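Local coordinates for protein ochratoxinase (Aspergillus niger, PDB 4C65) that hydrolyses the amide bond of the mycotoxin ochratoxin A to release phenylalanine, acting as a zinc-dependent carboxypeptidase that favours C-terminal aromatic residues, at residues L28-K33 with H413-G418; I203-S208 with V242-H247; A250-A255 with E271-L276. All blocks are in the same frame, centred on the assembly; numbering follows the deposited sequence. Where two conformers were deposited one is given.

Contact 1. Residues L28-K33 with H413-G418; sequences LVISDK and HVWKGG
I30 lays the end of its side chain on the indole of W415. Its methyl CD1 stands over one face of the ring, 3.8 Å from the centroid of the five-membered part and 13° off the normal, a CH-pi contact displaced toward the rim on the CD1 side of the tryptophan. The two branches of I30 divide the work. CG1, anti to the carbonyl carbon (chi1 -60°), carries the methyl to the indole, while CG2 drops onto the backbone of G418, 3.9 Å from its CA.

Beyond this apolar pair, toward the turns, the meeting is backbone against backbone. D32-K33 and G417-G418 are the central pairs of two tight hairpin turns, with angles close to type II' and type I'. Each turn offers a carbonyl to a CA-H of the other: G418 CA lies 3.4 Å from D32 O, and K33 CA 3.4 Å from G417 O. A water adds a link, 2.7 Å from D32 O and 3.0 Å from G418 O. K33 rests its CB and CG near G417 O before its chain leads away.

I10 of strand 7-15 touches both I30 and W415, and H56 meets the indole edge-to-face. Strand 26-31 turns back into 34-38 and strand 411-416 into 419-422, so the contact brings together two hairpins of the beta-sandwich domain from far-apart parts of the sequence.

Contact 2. Residues I203-S208 with V242-H247; sequences IKVMAS and VSAHVH
H245 takes M206 SD obliquely against its imidazole, 4.4 Å from the ring centroid, and S208 O at the ring edge, 3.4 Å from CD2. With CG anti to the backbone N (chi1 166°), the ring reaches along the sheet toward S208. H245 and K204, both zinc-binding residues of the active site, leave neighbouring parallel strands on the same face. Farther out, H245 NE2 bonds to G209 O and H149 stacks on the ring.

The backbone ladder sets these positions. S243 N to I203 O (2.7 Å), V205 N to S243 O, H245 N to V205 O and A207 N to H245 O follow in turn, and S208 OG extends the series by accepting H247 N at 2.9 Å. The opposite face carries I203, V205, V242 and A244, and V205 CG2 touches both V242 CG1 and A244 CB. Past the end of strand 203-206, A207 CB meets V246 CG1 at 3.6 Å.

That apolar face turns outward to the barrel's helices. Helix 225-237, the crossover of this beta-alpha-beta unit, packs on I203, V205 and V242, helix 249-258 on A244 and V246, and strand 262-263 continues the sheet beyond 242-246.

Contact 3. Residues A250-A255 with E271-L276; sequences AGIMAA and EEVWEL
The carboxylate of E272 takes the methyl of M253 above its plane, with CE almost over OE2 at 3.3 Å. Its other oxygen, OE1, forms a salt bridge with K249, at the start of the first helix, which would help hold the group in place and probably balances its charge. The glutamate reaches across as an extended chain, whereas M253 bends at chi2 and chi3 (-64° and -79°), and this brings its sulfur and methyl round into the groove between the helices. There CE also meets L276 CD1 at 3.7 Å, the two side chains crossing at about a right angle.

Deeper in, I252 CG2 fits against both methyls of V273, 3.7 Å from CG1 and 3.9 Å from CG2. The segment axes run nearly parallel, 21° apart, and come no closer than 11.0 Å, so side chains alone bridge the gap.

These are successive outer helices of the TIM barrel, 249-258 and 271-280, with strand 262-263 between them in the chain. I252 reaches inward to V246 and L263 on the strands. On the far flank of helix 271-280, W274 packs against A324 and A327 of helix 304-327, carrying the layer of helices onward round the barrel.

Overall arrangement
Contact 1 belongs to the beta-sandwich domain, contacts 2 and 3 to the TIM barrel, on opposite sides of the chain's centre. The centres of contacts 1 and 2 are about 34 Å apart and those of contacts 1 and 3 about 39 Å, and neither pair touches. Along the chain contact 1 joins residues near the two ends, so the whole barrel portion holding the others is threaded between its segments. Contacts 2 and 3 follow in series, with centres about 13 Å apart, and touch: strand 242-246 leads into helix 249-258, where V246 CG1 lies 3.4 Å from G251 O. Packing thus runs from the zinc-binding strands to the outer helices.

Contact 1. Residues L28-K33 with H413-G418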
ATOM      1  N   LEU A  28      41.418  27.462 -37.403  1.00 21.15           N
ATOM      2  CA  LEU A  28      40.265  27.668 -36.565  1.00 20.83           C
ATOM      3  C   LEU A  28      40.707  28.331 -35.276  1.00 21.40           C
ATOM      4  O   LEU A  28      41.711  27.923 -34.673  1.00 22.02           O
ATOM      5  CB  LEU A  28      39.590  26.330 -36.269  1.00 19.73           C
ATOM      6  CG  LEU A  28      38.316  26.396 -35.425  1.00 19.31           C
ATOM      7  CD1 LEU A  28      37.302  25.359 -35.891  1.00 18.53           C
ATOM      8  CD2 LEU A  28      38.635  26.205 -33.935  1.00 19.19           C
ATOM      9  N   VAL A  29      39.965  29.337 -34.840  1.00 21.72           N
ATOM     10  CA  VAL A  29      40.253  29.974 -33.575  1.00 22.70           C
ATOM     11  C   VAL A  29      39.152  29.648 -32.564  1.00 22.27           C
ATOM     12  O   VAL A  29      37.964  29.782 -32.863  1.00 21.80           O
ATOM     13  CB  VAL A  29      40.365  31.490 -33.722  1.00 24.27           C
ATOM     14  CG1 VAL A  29      40.631  32.136 -32.379  1.00 25.27           C
ATOM     15  CG2 VAL A  29      41.470  31.846 -34.709  1.00 25.23           C
ATOM     16  N   ILE A  30      39.569  29.231 -31.372  1.00 22.25           N
ATOM     17  CA  ILE A  30      38.656  29.049 -30.257  1.00 22.20           C
ATOM     18  C   ILE A  30      38.843  30.209 -29.289  1.00 23.39           C
ATOM     19  O   ILE A  30      39.956  30.486 -28.859  1.00 23.94           O
ATOM     20  CB  ILE A  30      38.926  27.732 -29.488  1.00 21.43           C
ATOM     21  CG1 ILE A  30      38.775  26.526 -30.426  1.00 20.64           C
ATOM     22  CG2 ILE A  30      37.972  27.604 -28.304  1.00 21.45           C
ATOM     23  CD1 ILE A  30      39.094  25.178 -29.781  1.00 20.00           C
ATOM     24  N   SER A  31      37.743  30.877 -28.956  1.00 23.76           N
ATOM     25  CA  SER A  31      37.738  31.856 -27.871  1.00 25.15           C
ATOM     26  C   SER A  31      36.790  31.351 -26.809  1.00 25.01           C
ATOM     27  O   SER A  31      35.590  31.316 -27.031  1.00 23.96           O
ATOM     28  CB  SER A  31      37.302  33.231 -28.374  1.00 26.25           C
ATOM     29  OG  SER A  31      37.276  34.153 -27.308  1.00 27.80           O
ATOM     30  N   ASP A  32      37.348  30.945 -25.666  1.00 25.84           N
ATOM     31  CA  ASP A  32      36.586  30.365 -24.572  1.00 26.30           C
ATOM     32  C   ASP A  32      35.795  29.156 -25.048  1.00 25.02           C
ATOM     33  O   ASP A  32      36.395  28.172 -25.430  1.00 24.00           O
ATOM     34  CB  ASP A  32      35.715  31.420 -23.890  1.00 28.04           C
ATOM     35  CG  ASP A  32      36.547  32.445 -23.143  1.00 30.55           C
ATOM     36  OD1 ASP A  32      37.605  32.056 -22.622  1.00 30.99           O
ATOM     37  OD2 ASP A  32      36.167  33.627 -23.100  1.00 32.50           O
ATOM     38  N   LYS A  33      34.465  29.220 -25.053  1.00 25.88           N
ATOM     39  CA  LYS A  33      33.638  28.044 -25.381  1.00 24.77           C
ATOM     40  C   LYS A  33      33.235  27.968 -26.823  1.00 23.19           C
ATOM     41  O   LYS A  33      32.700  26.948 -27.252  1.00 21.52           O
ATOM     42  CB  LYS A  33      32.387  28.044 -24.520  1.00 26.90           C
ATOM     43  CG  LYS A  33      32.716  27.917 -23.042  1.00 29.17           C
ATOM     44  CD  LYS A  33      31.528  28.214 -22.144  1.00 31.88           C
ATOM     45  CE  LYS A  33      31.914  28.226 -20.674  1.00 35.01           C
ATOM     46  NZ  LYS A  33      31.024  27.370 -19.836  1.00 36.26           N
ATOM     47  N   HIS A 413      43.313  14.928 -30.928  1.00 20.77           N
ATOM     48  CA  HIS A 413      42.906  16.076 -30.113  1.00 20.10           C
ATOM     49  C   HIS A 413      41.413  16.087 -29.988  1.00 18.69           C
ATOM     50  O   HIS A 413      40.710  15.913 -30.990  1.00 18.61           O
ATOM     51  CB  HIS A 413      43.311  17.407 -30.742  1.00 20.62           C
ATOM     52  CG  HIS A 413      44.783  17.625 -30.821  1.00 21.86           C
ATOM     53  ND1 HIS A 413      45.590  16.948 -31.705  1.00 22.71           N
ATOM     54  CD2 HIS A 413      45.591  18.473 -30.143  1.00 22.55           C
ATOM     55  CE1 HIS A 413      46.838  17.356 -31.555  1.00 23.96           C
ATOM     56  NE2 HIS A 413      46.863  18.277 -30.611  1.00 23.89           N
ATOM     57  N   VAL A 414      40.920  16.328 -28.778  1.00 17.88           N
ATOM     58  CA  VAL A 414      39.481  16.486 -28.546  1.00 16.85           C
ATOM     59  C   VAL A 414      39.184  17.721 -27.686  1.00 16.69           C
ATOM     60  O   VAL A 414      39.571  17.782 -26.529  1.00 16.99           O
ATOM     61  CB  VAL A 414      38.865  15.232 -27.894  1.00 16.28           C
ATOM     62  CG1 VAL A 414      37.364  15.418 -27.667  1.00 15.21           C
ATOM     63  CG2 VAL A 414      39.123  14.007 -28.763  1.00 16.57           C
ATOM     64  N   TRP A 415      38.504  18.696 -28.287  1.00 16.56           N
ATOM     65  CA  TRP A 415      37.963  19.847 -27.589  1.00 16.53           C
ATOM     66  C   TRP A 415      36.444  19.693 -27.419  1.00 15.68           C
ATOM     67  O   TRP A 415      35.734  19.383 -28.374  1.00 15.10           O
ATOM     68  CB  TRP A 415      38.195  21.137 -28.385  1.00 17.16           C
ATOM     69  CG  TRP A 415      39.584  21.626 -28.395  1.00 18.17           C
ATOM     70  CD1 TRP A 415      40.169  22.455 -27.480  1.00 18.88           C
ATOM     71  CD2 TRP A 415      40.583  21.313 -29.357  1.00 18.79           C
ATOM     72  NE1 TRP A 415      41.469  22.693 -27.831  1.00 19.95           N
ATOM     73  CE2 TRP A 415      41.747  22.007 -28.985  1.00 20.01           C
ATOM     74  CE3 TRP A 415      40.612  20.508 -30.495  1.00 18.64           C
ATOM     75  CZ2 TRP A 415      42.934  21.916 -29.713  1.00 20.94           C
ATOM     76  CZ3 TRP A 415      41.777  20.422 -31.215  1.00 19.66           C
ATOM     77  CH2 TRP A 415      42.925  21.115 -30.823  1.00 20.82           C
ATOM     78  N   LYS A 416      35.970  19.894 -26.190  1.00 15.77           N
ATOM     79  CA  LYS A 416      34.539  19.983 -25.897  1.00 15.22           C
ATOM     80  C   LYS A 416      34.298  21.283 -25.158  1.00 15.54           C
ATOM     81  O   LYS A 416      34.875  21.520 -24.098  1.00 15.71           O
ATOM     82  CB  LYS A 416      34.078  18.812 -25.042  1.00 14.88           C
ATOM     83  CG  LYS A 416      32.565  18.795 -24.865  1.00 14.48           C
ATOM     84  CD  LYS A 416      32.070  17.747 -23.879  1.00 14.38           C
ATOM     85  CE  LYS A 416      32.101  18.193 -22.426  1.00 14.62           C
ATOM     86  NZ  LYS A 416      31.066  17.463 -21.667  1.00 14.04           N
ATOM     87  N   GLY A 417      33.447  22.131 -25.730  1.00 15.73           N
ATOM     88  CA  GLY A 417      33.190  23.452 -25.157  1.00 16.48           C
ATOM     89  C   GLY A 417      34.449  24.281 -25.014  1.00 17.68           C
ATOM     90  O   GLY A 417      34.588  25.042 -24.063  1.00 18.35           O
ATOM     91  N   GLY A 418      35.379  24.112 -25.957  1.00 18.06           N
ATOM     92  CA  GLY A 418      36.652  24.831 -25.933  1.00 18.97           C
ATOM     93  C   GLY A 418      37.716  24.264 -25.007  1.00 19.36           C
ATOM     94  O   GLY A 418      38.844  24.710 -25.015  1.00 20.40           O
TER
HETATM   95  O   HOH W   1      38.911  27.678 -24.699  1.00 27.94           O

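Contact 2. Residues I203-S208 with V242-H247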
ATOM      1  N   ILE A 203      12.360  13.430 -25.880  1.00 13.85           N
ATOM      2  CA  ILE A 203      11.442  12.365 -25.454  1.00 13.81           C
ATOM      3  C   ILE A 203      11.487  11.206 -26.433  1.00 13.92           C
ATOM      4  O   ILE A 203      11.458  11.399 -27.648  1.00 14.13           O
ATOM      5  CB  ILE A 203       9.992  12.876 -25.266  1.00 13.71           C
ATOM      6  CG1 ILE A 203       9.930  13.962 -24.200  1.00 13.54           C
ATOM      7  CG2 ILE A 203       9.052  11.729 -24.852  1.00 13.69           C
ATOM      8  CD1 ILE A 203      10.340  13.510 -22.809  1.00 13.33           C
ATOM      9  N   LYS A 204      11.538   9.992 -25.901  1.00 14.16           N
ATOM     10  CA  LYS A 204      11.551   8.770 -26.729  0.50 14.48           C
ATOM     11  C   LYS A 204      10.322   7.915 -26.468  1.00 14.73           C
ATOM     12  O   LYS A 204      10.035   7.580 -25.328  1.00 14.78           O
ATOM     13  CB  LYS A 204      12.832   7.969 -26.442  0.50 14.38           C
ATOM     14  CG  LYS A 204      12.816   6.493 -26.789  0.50 14.54           C
ATOM     15  CD  LYS A 204      13.219   6.173 -28.206  0.50 14.68           C
ATOM     16  CE  LYS A 204      13.428   4.627 -28.116  0.50 14.76           C
ATOM     17  NZ  LYS A 204      14.466   3.997 -27.180  0.50 14.56           N
ATOM     18  N   VAL A 205       9.646   7.499 -27.548  1.00 15.45           N
ATOM     19  CA  VAL A 205       8.514   6.554 -27.461  1.00 15.77           C
ATOM     20  C   VAL A 205       8.786   5.286 -28.258  1.00 15.99           C
ATOM     21  O   VAL A 205       9.555   5.302 -29.221  1.00 15.69           O
ATOM     22  CB  VAL A 205       7.193   7.122 -28.001  1.00 16.26           C
ATOM     23  CG1 VAL A 205       6.790   8.315 -27.190  1.00 16.40           C
ATOM     24  CG2 VAL A 205       7.293   7.515 -29.464  1.00 16.70           C
ATOM     25  N   MET A 206       8.156   4.189 -27.821  1.00 15.87           N
ATOM     26  CA  MET A 206       8.122   2.960 -28.579  1.00 15.79           C
ATOM     27  C   MET A 206       6.819   3.040 -29.362  1.00 15.53           C
ATOM     28  O   MET A 206       5.738   3.024 -28.796  1.00 15.10           O
ATOM     29  CB  MET A 206       8.141   1.761 -27.649  1.00 16.01           C
ATOM     30  CG  MET A 206       9.335   1.717 -26.699  1.00 16.07           C
ATOM     31  SD  MET A 206      10.941   1.752 -27.525  1.00 16.57           S
ATOM     32  CE  MET A 206      11.997   1.096 -26.212  1.00 16.54           C
ATOM     33  N   ALA A 207       6.947   3.161 -30.673  1.00 15.33           N
ATOM     34  CA  ALA A 207       5.815   3.338 -31.541  1.00 15.38           C
ATOM     35  C   ALA A 207       5.604   2.123 -32.416  1.00 15.70           C
ATOM     36  O   ALA A 207       4.749   2.131 -33.303  1.00 15.97           O
ATOM     37  CB  ALA A 207       6.002   4.579 -32.378  1.00 15.43           C
ATOM     38  N   SER A 208       6.380   1.071 -32.175  1.00 15.64           N
ATOM     39  CA  SER A 208       6.118  -0.225 -32.782  1.00 16.18           C
ATOM     40  C   SER A 208       6.832  -1.315 -32.016  1.00 15.99           C
ATOM     41  O   SER A 208       7.584  -1.042 -31.084  1.00 15.55           O
ATOM     42  CB  SER A 208       6.511  -0.229 -34.275  1.00 16.48           C
ATOM     43  OG  SER A 208       7.898  -0.332 -34.417  1.00 16.52           O
ATOM     44  N   VAL A 242      10.035  14.589 -30.044  1.00 13.68           N
ATOM     45  CA  VAL A 242       9.882  13.202 -29.701  1.00 13.54           C
ATOM     46  C   VAL A 242      10.569  12.391 -30.760  1.00 14.17           C
ATOM     47  O   VAL A 242      10.429  12.644 -31.957  1.00 14.47           O
ATOM     48  CB  VAL A 242       8.404  12.797 -29.624  1.00 13.73           C
ATOM     49  CG1 VAL A 242       8.271  11.298 -29.460  1.00 13.88           C
ATOM     50  CG2 VAL A 242       7.705  13.532 -28.504  1.00 13.73           C
ATOM     51  N   SER A 243      11.324  11.412 -30.303  1.00 14.73           N
ATOM     52  CA  SER A 243      11.921  10.433 -31.161  1.00 15.54           C
ATOM     53  C   SER A 243      11.130   9.162 -30.993  1.00 15.95           C
ATOM     54  O   SER A 243      10.854   8.734 -29.867  1.00 16.29           O
ATOM     55  CB  SER A 243      13.379  10.189 -30.744  1.00 16.09           C
ATOM     56  OG  SER A 243      13.947   9.114 -31.480  1.00 17.03           O
ATOM     57  N   ALA A 244      10.813   8.526 -32.114  1.00 16.35           N
ATOM     58  CA  ALA A 244       9.994   7.336 -32.131  1.00 16.63           C
ATOM     59  C   ALA A 244      10.740   6.132 -32.701  1.00 16.78           C
ATOM     60  O   ALA A 244      11.210   6.174 -33.835  1.00 16.80           O
ATOM     61  CB  ALA A 244       8.765   7.599 -32.970  1.00 17.50           C
ATOM     62  N   HIS A 245      10.833   5.070 -31.893  1.00 16.66           N
ATOM     63  CA  HIS A 245      11.214   3.744 -32.343  1.00 16.99           C
ATOM     64  C   HIS A 245      10.123   3.216 -33.263  1.00 17.44           C
ATOM     65  O   HIS A 245       9.007   2.958 -32.822  1.00 17.70           O
ATOM     66  CB  HIS A 245      11.413   2.850 -31.124  1.00 17.41           C
ATOM     67  CG  HIS A 245      11.491   1.391 -31.422  1.00 18.64           C
ATOM     68  ND1 HIS A 245      12.671   0.692 -31.330  1.00 19.19           N
ATOM     69  CD2 HIS A 245      10.533   0.474 -31.711  1.00 19.97           C
ATOM     70  CE1 HIS A 245      12.451  -0.583 -31.603  1.00 20.30           C
ATOM     71  NE2 HIS A 245      11.159  -0.745 -31.828  1.00 20.81           N
ATOM     72  N   VAL A 246      10.441   3.069 -34.549  1.00 17.54           N
ATOM     73  CA  VAL A 246       9.492   2.529 -35.550  1.00 18.59           C
ATOM     74  C   VAL A 246      10.129   1.550 -36.535  1.00 19.38           C
ATOM     75  O   VAL A 246      11.213   1.793 -37.076  1.00 19.54           O
ATOM     76  CB  VAL A 246       8.807   3.656 -36.360  1.00 18.51           C
ATOM     77  CG1 VAL A 246       7.795   4.392 -35.505  1.00 18.18           C
ATOM     78  CG2 VAL A 246       9.824   4.637 -36.918  1.00 17.86           C
ATOM     79  N   HIS A 247       9.449   0.446 -36.786  1.00 20.37           N
ATOM     80  CA  HIS A 247       9.878  -0.488 -37.814  1.00 21.31           C
ATOM     81  C   HIS A 247       8.809  -0.542 -38.893  1.00 22.23           C
ATOM     82  O   HIS A 247       9.001  -0.008 -39.996  1.00 22.46           O
ATOM     83  CB  HIS A 247      10.143  -1.881 -37.217  1.00 22.06           C
ATOM     84  CG  HIS A 247      11.410  -1.964 -36.420  1.00 21.34           C
ATOM     85  ND1 HIS A 247      12.660  -1.865 -36.997  1.00 21.31           N
ATOM     86  CD2 HIS A 247      11.625  -2.122 -35.097  1.00 20.74           C
ATOM     87  CE1 HIS A 247      13.586  -1.947 -36.061  1.00 20.58           C
ATOM     88  NE2 HIS A 247      12.985  -2.109 -34.899  1.00 20.29           N
TER

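Contact 3. Residues A250-A255 with E271-L276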
ATOM      1  N   ALA A 250       2.908   0.945 -40.332  1.00 24.84           N
ATOM      2  CA  ALA A 250       1.822   1.373 -39.409  1.00 24.60           C
ATOM      3  C   ALA A 250       2.373   2.292 -38.305  1.00 23.08           C
ATOM      4  O   ALA A 250       1.820   3.365 -38.042  1.00 22.78           O
ATOM      5  CB  ALA A 250       1.122   0.174 -38.794  1.00 25.25           C
ATOM      6  N   GLY A 251       3.450   1.853 -37.662  1.00 22.24           N
ATOM      7  CA  GLY A 251       4.081   2.624 -36.603  1.00 20.92           C
ATOM      8  C   GLY A 251       4.746   3.896 -37.104  1.00 20.13           C
ATOM      9  O   GLY A 251       4.605   4.957 -36.481  1.00 19.61           O
ATOM     10  N   ILE A 252       5.446   3.796 -38.236  1.00 20.37           N
ATOM     11  CA  ILE A 252       6.061   4.961 -38.876  1.00 19.84           C
ATOM     12  C   ILE A 252       5.028   6.046 -39.132  1.00 20.13           C
ATOM     13  O   ILE A 252       5.220   7.186 -38.759  1.00 19.12           O
ATOM     14  CB  ILE A 252       6.738   4.611 -40.212  1.00 20.36           C
ATOM     15  CG1 ILE A 252       7.898   3.637 -39.992  1.00 20.34           C
ATOM     16  CG2 ILE A 252       7.259   5.862 -40.885  1.00 20.01           C
ATOM     17  CD1 ILE A 252       8.509   3.085 -41.277  1.00 21.31           C
ATOM     18  N   MET A 253       3.922   5.677 -39.762  1.00 21.71           N
ATOM     19  CA  MET A 253       2.888   6.650 -40.119  1.00 22.47           C
ATOM     20  C   MET A 253       2.194   7.230 -38.888  1.00 21.94           C
ATOM     21  O   MET A 253       1.890   8.414 -38.855  1.00 21.88           O
ATOM     22  CB  MET A 253       1.860   6.029 -41.064  1.00 24.14           C
ATOM     23  CG  MET A 253       2.445   5.597 -42.406  1.00 25.12           C
ATOM     24  SD  MET A 253       3.069   6.989 -43.366  1.00 25.06           S
ATOM     25  CE  MET A 253       1.507   7.576 -44.009  1.00 26.43           C
ATOM     26  N   ALA A 254       1.956   6.413 -37.882  1.00 21.77           N
ATOM     27  CA  ALA A 254       1.321   6.926 -36.684  1.00 21.62           C
ATOM     28  C   ALA A 254       2.243   7.931 -35.982  1.00 20.49           C
ATOM     29  O   ALA A 254       1.776   8.948 -35.458  1.00 20.22           O
ATOM     30  CB  ALA A 254       0.939   5.791 -35.744  1.00 21.90           C
ATOM     31  N   ALA A 255       3.546   7.660 -35.988  1.00 19.76           N
ATOM     32  CA  ALA A 255       4.510   8.551 -35.339  1.00 18.70           C
ATOM     33  C   ALA A 255       4.563   9.876 -36.088  1.00 19.20           C
ATOM     34  O   ALA A 255       4.632  10.929 -35.481  1.00 18.84           O
ATOM     35  CB  ALA A 255       5.872   7.911 -35.281  1.00 18.01           C
ATOM     36  N   GLU A 271       8.627   5.138 -50.375  1.00 33.85           N
ATOM     37  CA  GLU A 271       8.554   6.440 -51.018  1.00 35.27           C
ATOM     38  C   GLU A 271       7.637   7.408 -50.279  1.00 33.63           C
ATOM     39  O   GLU A 271       8.007   8.553 -50.064  1.00 32.61           O
ATOM     40  CB  GLU A 271       8.163   6.325 -52.482  1.00 39.61           C
ATOM     41  CG  GLU A 271       8.324   7.662 -53.174  1.00 43.03           C
ATOM     42  CD  GLU A 271       7.944   7.707 -54.650  1.00 48.27           C
ATOM     43  OE1 GLU A 271       7.833   6.674 -55.361  1.00 51.99           O
ATOM     44  OE2 GLU A 271       7.734   8.844 -55.143  1.00 53.51           O
ATOM     45  N   GLU A 272       6.456   6.951 -49.886  1.00 33.38           N
ATOM     46  CA  GLU A 272       5.509   7.794 -49.173  1.00 33.00           C
ATOM     47  C   GLU A 272       6.101   8.370 -47.878  1.00 31.14           C
ATOM     48  O   GLU A 272       5.942   9.557 -47.603  1.00 30.73           O
ATOM     49  CB  GLU A 272       4.228   7.007 -48.867  1.00 34.37           C
ATOM     50  CG  GLU A 272       3.267   7.733 -47.937  1.00 34.25           C
ATOM     51  CD  GLU A 272       1.922   7.044 -47.789  1.00 35.69           C
ATOM     52  OE1 GLU A 272       1.793   5.855 -48.169  1.00 36.97           O
ATOM     53  OE2 GLU A 272       0.997   7.696 -47.274  1.00 35.62           O
ATOM     54  N   VAL A 273       6.791   7.525 -47.100  1.00 29.82           N
ATOM     55  CA  VAL A 273       7.467   7.934 -45.862  1.00 27.43           C
ATOM     56  C   VAL A 273       8.580   8.972 -46.108  1.00 26.77           C
ATOM     57  O   VAL A 273       8.658   9.976 -45.403  1.00 25.02           O
ATOM     58  CB  VAL A 273       8.097   6.724 -45.153  1.00 26.94           C
ATOM     59  CG1 VAL A 273       8.889   7.164 -43.938  1.00 25.75           C
ATOM     60  CG2 VAL A 273       7.018   5.734 -44.734  1.00 27.77           C
ATOM     61  N   TRP A 274       9.427   8.726 -47.103  1.00 27.11           N
ATOM     62  CA  TRP A 274      10.532   9.639 -47.395  1.00 27.11           C
ATOM     63  C   TRP A 274      10.006  11.041 -47.700  1.00 28.15           C
ATOM     64  O   TRP A 274      10.488  12.031 -47.134  1.00 27.78           O
ATOM     65  CB  TRP A 274      11.398   9.139 -48.553  1.00 27.49           C
ATOM     66  CG  TRP A 274      11.873   7.711 -48.406  1.00 27.25           C
ATOM     67  CD1 TRP A 274      12.233   7.087 -47.254  1.00 26.27           C
ATOM     68  CD2 TRP A 274      12.053   6.747 -49.457  1.00 28.33           C
ATOM     69  NE1 TRP A 274      12.621   5.793 -47.518  1.00 26.90           N
ATOM     70  CE2 TRP A 274      12.516   5.560 -48.862  1.00 28.06           C
ATOM     71  CE3 TRP A 274      11.848   6.772 -50.840  1.00 29.83           C
ATOM     72  CZ2 TRP A 274      12.760   4.402 -49.596  1.00 29.43           C
ATOM     73  CZ3 TRP A 274      12.124   5.619 -51.582  1.00 31.10           C
ATOM     74  CH2 TRP A 274      12.574   4.453 -50.958  1.00 30.74           C
ATOM     75  N   GLU A 275       9.005  11.122 -48.567  1.00 30.30           N
ATOM     76  CA  GLU A 275       8.395  12.402 -48.919  1.00 31.70           C
ATOM     77  C   GLU A 275       7.791  13.103 -47.714  1.00 30.64           C
ATOM     78  O   GLU A 275       7.992  14.305 -47.535  1.00 30.04           O
ATOM     79  CB  GLU A 275       7.316  12.218 -50.000  1.00 34.84           C
ATOM     80  CG  GLU A 275       7.900  11.873 -51.360  1.00 37.18           C
ATOM     81  CD  GLU A 275       9.081  12.769 -51.707  1.00 38.55           C
ATOM     82  OE1 GLU A 275       8.905  14.009 -51.655  1.00 38.98           O
ATOM     83  OE2 GLU A 275      10.195  12.240 -51.990  1.00 40.38           O
ATOM     84  N   LEU A 276       7.047  12.359 -46.894  1.00 29.97           N
ATOM     85  CA  LEU A 276       6.481  12.917 -45.679  1.00 29.40           C
ATOM     86  C   LEU A 276       7.560  13.456 -44.754  1.00 27.97           C
ATOM     87  O   LEU A 276       7.382  14.522 -44.142  1.00 28.59           O
ATOM     88  CB  LEU A 276       5.627  11.892 -44.910  1.00 29.49           C
ATOM     89  CG  LEU A 276       4.180  11.746 -45.366  1.00 31.30           C
ATOM     90  CD1 LEU A 276       3.522  10.559 -44.662  1.00 31.62           C
ATOM     91  CD2 LEU A 276       3.381  13.009 -45.095  1.00 31.45           C
TER